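PDB 3ZY2: putative gdp-fucose protein o-fucosyltransferase 1 from Caenorhabditis elegans, which is a putative glycosyltransferase of the GT-B clan that holds guanosine-5'-diphosphate in its ligand pocket. Local coordinates for residues P262-I267 with D290-E295; A222-V227 with N331-F336. All blocks are in the same frame, centred on the assembly; numbering follows the deposited sequence.

Interaction 1 of 2, residues P262-I267 with D290-E295; sequences PSKQQI and DHMIDE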
# COMPACT_ATOMS: atom_id res chain seq x y z
N PRO A 262 22.99 -16.84 14.74
CA PRO A 262 23.80 -17.79 15.51
C PRO A 262 24.98 -17.09 16.18
O PRO A 262 25.54 -16.13 15.62
CB PRO A 262 24.35 -18.77 14.46
CG PRO A 262 23.61 -18.50 13.24
CD PRO A 262 23.00 -17.14 13.30
N SER A 263 25.34 -17.57 17.37
CA SER A 263 26.52 -17.09 18.09
C SER A 263 27.76 -17.51 17.32
O SER A 263 27.70 -18.46 16.54
CB SER A 263 26.59 -17.68 19.51
OG SER A 263 26.78 -19.09 19.49
N LYS A 264 28.87 -16.82 17.54
CA LYS A 264 30.15 -17.21 16.92
C LYS A 264 30.48 -18.67 17.23
O LYS A 264 30.87 -19.43 16.35
CB LYS A 264 31.30 -16.29 17.35
CG LYS A 264 31.26 -14.91 16.69
CD LYS A 264 32.53 -14.11 16.95
CE LYS A 264 32.23 -12.61 16.88
NZ LYS A 264 33.13 -11.77 17.73
N GLN A 265 30.30 -19.06 18.49
CA GLN A 265 30.52 -20.44 18.94
C GLN A 265 29.71 -21.45 18.11
O GLN A 265 30.24 -22.48 17.69
CB GLN A 265 30.16 -20.58 20.43
CG GLN A 265 30.72 -19.47 21.35
CD GLN A 265 29.79 -18.25 21.50
OE1 GLN A 265 29.89 -17.27 20.75
NE2 GLN A 265 28.91 -18.31 22.50
N GLN A 266 28.43 -21.13 17.88
CA GLN A 266 27.50 -21.99 17.15
C GLN A 266 27.92 -22.08 15.67
O GLN A 266 27.91 -23.15 15.09
CB GLN A 266 26.04 -21.47 17.29
CG GLN A 266 25.38 -21.77 18.68
CD GLN A 266 24.09 -20.95 19.04
OE1 GLN A 266 23.73 -19.95 18.40
NE2 GLN A 266 23.41 -21.39 20.10
N ILE A 267 28.33 -20.95 15.10
CA ILE A 267 28.82 -20.93 13.71
C ILE A 267 30.02 -21.86 13.55
O ILE A 267 30.06 -22.69 12.65
CB ILE A 267 29.19 -19.50 13.26
CG1 ILE A 267 27.91 -18.67 13.13
CG2 ILE A 267 29.98 -19.53 11.91
CD1 ILE A 267 28.12 -17.19 13.01
N ASP A 290 31.43 -9.60 9.02
CA ASP A 290 32.52 -10.34 9.68
C ASP A 290 32.63 -11.75 9.08
O ASP A 290 31.80 -12.63 9.38
CB ASP A 290 32.23 -10.44 11.18
CG ASP A 290 33.31 -11.18 11.96
OD1 ASP A 290 34.37 -11.52 11.39
OD2 ASP A 290 33.10 -11.38 13.19
N HIS A 291 33.63 -11.94 8.22
CA HIS A 291 33.87 -13.27 7.59
C HIS A 291 34.46 -14.31 8.55
O HIS A 291 34.51 -15.50 8.22
CB HIS A 291 34.78 -13.16 6.36
CG HIS A 291 34.24 -12.27 5.28
ND1 HIS A 291 33.73 -12.74 4.09
CD2 HIS A 291 34.14 -10.92 5.22
CE1 HIS A 291 33.33 -11.72 3.36
NE2 HIS A 291 33.56 -10.60 4.02
N MET A 292 34.92 -13.88 9.71
CA MET A 292 35.41 -14.79 10.73
C MET A 292 36.52 -15.72 10.23
O MET A 292 36.64 -16.83 10.72
CB MET A 292 34.27 -15.64 11.30
CG MET A 292 33.24 -14.86 12.13
SD MET A 292 31.89 -15.93 12.65
CE MET A 292 32.76 -17.02 13.78
N ILE A 293 37.34 -15.25 9.27
CA ILE A 293 38.36 -16.11 8.64
C ILE A 293 39.35 -16.67 9.65
O ILE A 293 39.59 -17.87 9.68
CB ILE A 293 39.10 -15.42 7.44
CG1 ILE A 293 38.13 -15.08 6.31
CG2 ILE A 293 40.24 -16.29 6.88
CD1 ILE A 293 37.43 -16.29 5.67
N ASP A 294 39.93 -15.80 10.48
CA ASP A 294 40.91 -16.29 11.45
C ASP A 294 40.29 -17.24 12.45
O ASP A 294 40.89 -18.28 12.77
CB ASP A 294 41.61 -15.13 12.16
CG ASP A 294 42.55 -14.36 11.24
OD1 ASP A 294 42.84 -14.83 10.12
OD2 ASP A 294 43.04 -13.29 11.66
N GLU A 295 39.08 -16.91 12.93
CA GLU A 295 38.39 -17.78 13.90
C GLU A 295 38.03 -19.14 13.28
O GLU A 295 38.21 -20.19 13.90
CB GLU A 295 37.12 -17.11 14.47
CG GLU A 295 37.37 -15.85 15.30
CD GLU A 295 37.35 -14.56 14.48
OE1 GLU A 295 37.60 -14.58 13.25
OE2 GLU A 295 37.08 -13.50 15.09

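Interaction 2 of 2, residues A222-V227 with N331-F336; sequences ADWVRV and NCVSTF. With GDP (guanosine-5'-diphosphate), chain C.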
# COMPACT_ATOMS: atom_id res chain seq x y z
N ALA A 222 25.36 -5.03 12.09
CA ALA A 222 24.70 -4.57 13.32
C ALA A 222 23.17 -4.51 13.22
O ALA A 222 22.48 -4.89 14.17
CB ALA A 222 25.26 -3.22 13.75
N ASP A 223 22.67 -4.05 12.07
CA ASP A 223 21.23 -3.96 11.80
C ASP A 223 20.56 -5.33 11.82
O ASP A 223 19.38 -5.45 12.17
CB ASP A 223 20.97 -3.33 10.43
CG ASP A 223 21.18 -1.81 10.41
OD1 ASP A 223 21.62 -1.22 11.44
OD2 ASP A 223 20.89 -1.21 9.35
N TRP A 224 21.29 -6.36 11.41
CA TRP A 224 20.75 -7.72 11.38
C TRP A 224 20.52 -8.25 12.78
O TRP A 224 19.48 -8.84 13.07
CB TRP A 224 21.71 -8.66 10.65
CG TRP A 224 21.17 -10.05 10.49
CD1 TRP A 224 21.51 -11.14 11.23
CD2 TRP A 224 20.16 -10.48 9.58
NE1 TRP A 224 20.80 -12.24 10.80
CE2 TRP A 224 19.97 -11.86 9.78
CE3 TRP A 224 19.43 -9.83 8.58
CZ2 TRP A 224 19.07 -12.61 9.03
CZ3 TRP A 224 18.53 -10.57 7.83
CH2 TRP A 224 18.35 -11.94 8.06
N VAL A 225 21.50 -8.07 13.65
CA VAL A 225 21.37 -8.63 15.00
C VAL A 225 20.16 -7.99 15.70
O VAL A 225 19.49 -8.65 16.50
CB VAL A 225 22.69 -8.52 15.83
CG1 VAL A 225 23.89 -8.96 14.99
CG2 VAL A 225 22.89 -7.11 16.40
N ARG A 226 19.87 -6.75 15.34
CA ARG A 226 18.71 -6.05 15.89
C ARG A 226 17.38 -6.58 15.34
O ARG A 226 16.41 -6.70 16.09
CB ARG A 226 18.83 -4.53 15.69
CG ARG A 226 19.94 -3.89 16.55
CD ARG A 226 19.80 -2.37 16.61
NE ARG A 226 19.43 -1.83 15.30
CZ ARG A 226 20.27 -1.32 14.41
NH1 ARG A 226 21.58 -1.25 14.67
NH2 ARG A 226 19.80 -0.86 13.26
N VAL A 227 17.34 -6.88 14.04
CA VAL A 227 16.21 -7.57 13.42
C VAL A 227 15.87 -8.88 14.15
O VAL A 227 14.71 -9.15 14.49
CB VAL A 227 16.49 -7.80 11.90
CG1 VAL A 227 15.61 -8.90 11.29
CG2 VAL A 227 16.35 -6.49 11.12
N ASN A 331 21.75 -18.81 6.08
CA ASN A 331 20.95 -18.20 7.13
C ASN A 331 19.51 -18.26 6.69
O ASN A 331 19.13 -17.70 5.67
CB ASN A 331 21.39 -16.76 7.33
CG ASN A 331 20.68 -16.12 8.47
OD1 ASN A 331 19.46 -15.99 8.44
ND2 ASN A 331 21.42 -15.76 9.52
N CYS A 332 18.70 -18.97 7.47
CA CYS A 332 17.33 -19.22 7.09
C CYS A 332 16.47 -17.96 6.94
O CYS A 332 15.52 -17.95 6.16
CB CYS A 332 16.70 -20.14 8.11
SG CYS A 332 14.98 -20.44 7.72
N VAL A 333 16.80 -16.92 7.70
CA VAL A 333 15.98 -15.70 7.65
C VAL A 333 16.36 -14.81 6.46
O VAL A 333 15.57 -14.02 5.96
CB VAL A 333 16.06 -14.92 9.01
CG1 VAL A 333 15.25 -13.63 8.96
CG2 VAL A 333 15.60 -15.81 10.13
N SER A 334 17.58 -14.96 5.97
CA SER A 334 18.06 -14.04 4.95
C SER A 334 17.52 -14.36 3.55
O SER A 334 17.68 -15.49 3.04
CB SER A 334 19.57 -14.07 4.93
OG SER A 334 20.07 -13.35 3.83
N THR A 335 16.96 -13.35 2.90
CA THR A 335 16.54 -13.52 1.51
C THR A 335 17.73 -13.63 0.55
O THR A 335 17.57 -14.09 -0.59
CB THR A 335 15.60 -12.40 1.00
OG1 THR A 335 16.30 -11.15 1.01
CG2 THR A 335 14.35 -12.33 1.87
N PHE A 336 18.90 -13.20 1.00
CA PHE A 336 20.14 -13.36 0.24
C PHE A 336 20.53 -14.86 0.22
O PHE A 336 20.78 -15.44 -0.84
CB PHE A 336 21.19 -12.45 0.87
CG PHE A 336 22.46 -12.30 0.08
CD1 PHE A 336 22.57 -11.30 -0.90
CD2 PHE A 336 23.57 -13.09 0.37
CE1 PHE A 336 23.76 -11.14 -1.62
CE2 PHE A 336 24.79 -12.91 -0.34
CZ PHE A 336 24.88 -11.95 -1.31
PB GDP C . 18.52 -9.92 3.67
O1B GDP C . 19.75 -10.71 3.92
O2B GDP C . 17.08 -10.42 3.29
O3B GDP C . 18.66 -8.31 3.96
O3A GDP C . 19.19 -9.76 2.09
PA GDP C . 19.00 -8.42 1.04
O1A GDP C . 20.08 -9.24 -0.05
O2A GDP C . 17.82 -7.94 0.68
O5' GDP C . 19.84 -7.39 2.25
C5' GDP C . 20.98 -7.98 2.09
C4' GDP C . 22.17 -7.38 1.90
O4' GDP C . 23.29 -7.06 2.63
C3' GDP C . 22.57 -7.95 0.70
O3' GDP C . 22.20 -7.44 -0.92
C2' GDP C . 24.61 -7.30 0.22
O2' GDP C . 24.38 -6.04 -0.24
C1' GDP C . 24.77 -7.41 1.72
N9 GDP C . 25.06 -8.64 1.96
C8 GDP C . 24.09 -9.85 2.91
N7 GDP C . 25.04 -10.68 2.64
C5 GDP C . 26.13 -10.58 1.98
C6 GDP C . 27.59 -11.32 1.39
O6 GDP C . 27.57 -12.41 1.75
N1 GDP C . 28.10 -10.55 0.85
C2 GDP C . 28.12 -9.37 0.45
N2 GDP C . 28.75 -8.81 -0.09
N3 GDP C . 27.00 -8.30 0.74
C4 GDP C . 26.05 -9.06 1.53

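Interaction 1 of 2, residues P262-I267 with D290-E295
Asp-290 OD1 accepts a hydrogen bond from the backbone N of Met-292 at 2.9 Å, coming from above the carboxylate plane, while OD2 of the same side chain faces Lys-264. The bond closes an Asx turn, for which the short carboxylate of aspartate is well suited, and it fixes the backbone just where Met-292 takes the N-cap position of helix 293-300. Lys-264 crosses Asp-290 at about a right angle, and Lys-264 CE lies 4.0 Å from Asp-290 OD2. Lys-264 NZ stays 4.6 Å from Asp-290 OD2, too long for a salt bridge, so any attraction is probably diffuse. Both segments start helices that flank strands of a parallel, Rossmann-like sheet: helix 264-278 is the last in the long connection from strand 213-218 to its parallel neighbour 282-287, and helix 293-300 follows the latter. Met-292 bridges the two helix starts. The bend at chi3 (67°) swings Met-292 CE to 3.9 Å from Lys-264 CG, against the aliphatic part of that chain; Met-292 SD lies 4.0 Å from Ile-267 CD1. A flexible thioether fits here because sulfur packs on Ile-267 while the methyl lies mainly on Lys-264; Ile-267 and Met-292 both rest on Leu-218 of the central strand. At the start of helix 264-278, Ser-263 and Gln-266 form a capping box, Gln-266 N reaching Ser-263 OG at 3.1 Å and Ser-263 N reaching Gln-266 OE1 at 3.1 Å.

Interaction 2 of 2, residues A222-V227 with N331-F336
With CG turned opposite the backbone N in both residues (chi1 -176° in Trp-224, -175° in Asn-331), the indole leaves its helix to meet the amide, and the two planes stand 80° apart. Asn-331 OD1 lies at the ring edge, 3.5 Å from Trp-224 CZ2. Trp-224 CH2 packs 3.6 Å from Val-333 CG1, the branched valine offering it an apolar methyl. Asparagine suits the site: Asn-331 OD1 accepts from Val-333 N at 2.9 Å, making an Asx turn, while Asn-331 ND2 and Trp-224 NE1 both donate to Cys-260 O. This turn, whose Cys-332 is disulfide-bonded to Cys-245, leads into helix 335-346 and the nucleotide pocket. Ser-334 OG caps the helix, accepting from Ser-337 N and, weakly, from Phe-336 N, and donates to O1B of guanosine-5'-diphosphate at 2.7 Å. Thr-335 N donates to ligand O2B at 3.0 Å, and one face of the Phe-336 ring lies against the guanine, ligand N7 sitting toward the rim, 3.6 Å from Phe-336 CD2. The beta-phosphate thus meets hydroxyl and N-H donors at a helix start, whose dipole probably helps stabilise its charge, while the Asx turn, packed against the buried indole, probably helps to set the backbone leading to these donors.

Overall arrangement
Along the chain, 222-227 comes first, then 262-267 and 290-295, and finally 331-336, so the segments of interaction 2 enclose those of interaction 1. The centres of interactions 1 and 2 lie about 15 Å apart, their nearest atoms about 4 Å. Both belong to the same Rossmann-like half, whose five-stranded parallel sheet is centred on strand 213-218. Segments 222-227, 290-295 and 331-336 follow strands 213-218, 282-287 and 327-330, so they gather beyond the carboxyl ends of neighbouring strands, where the nucleotide binds. Cys-260, gripped in interaction 2, precedes 262-267 by two residues and connects the two contacts. Interaction 2 shapes the diphosphate site directly; interaction 1 packs helix starts farther out.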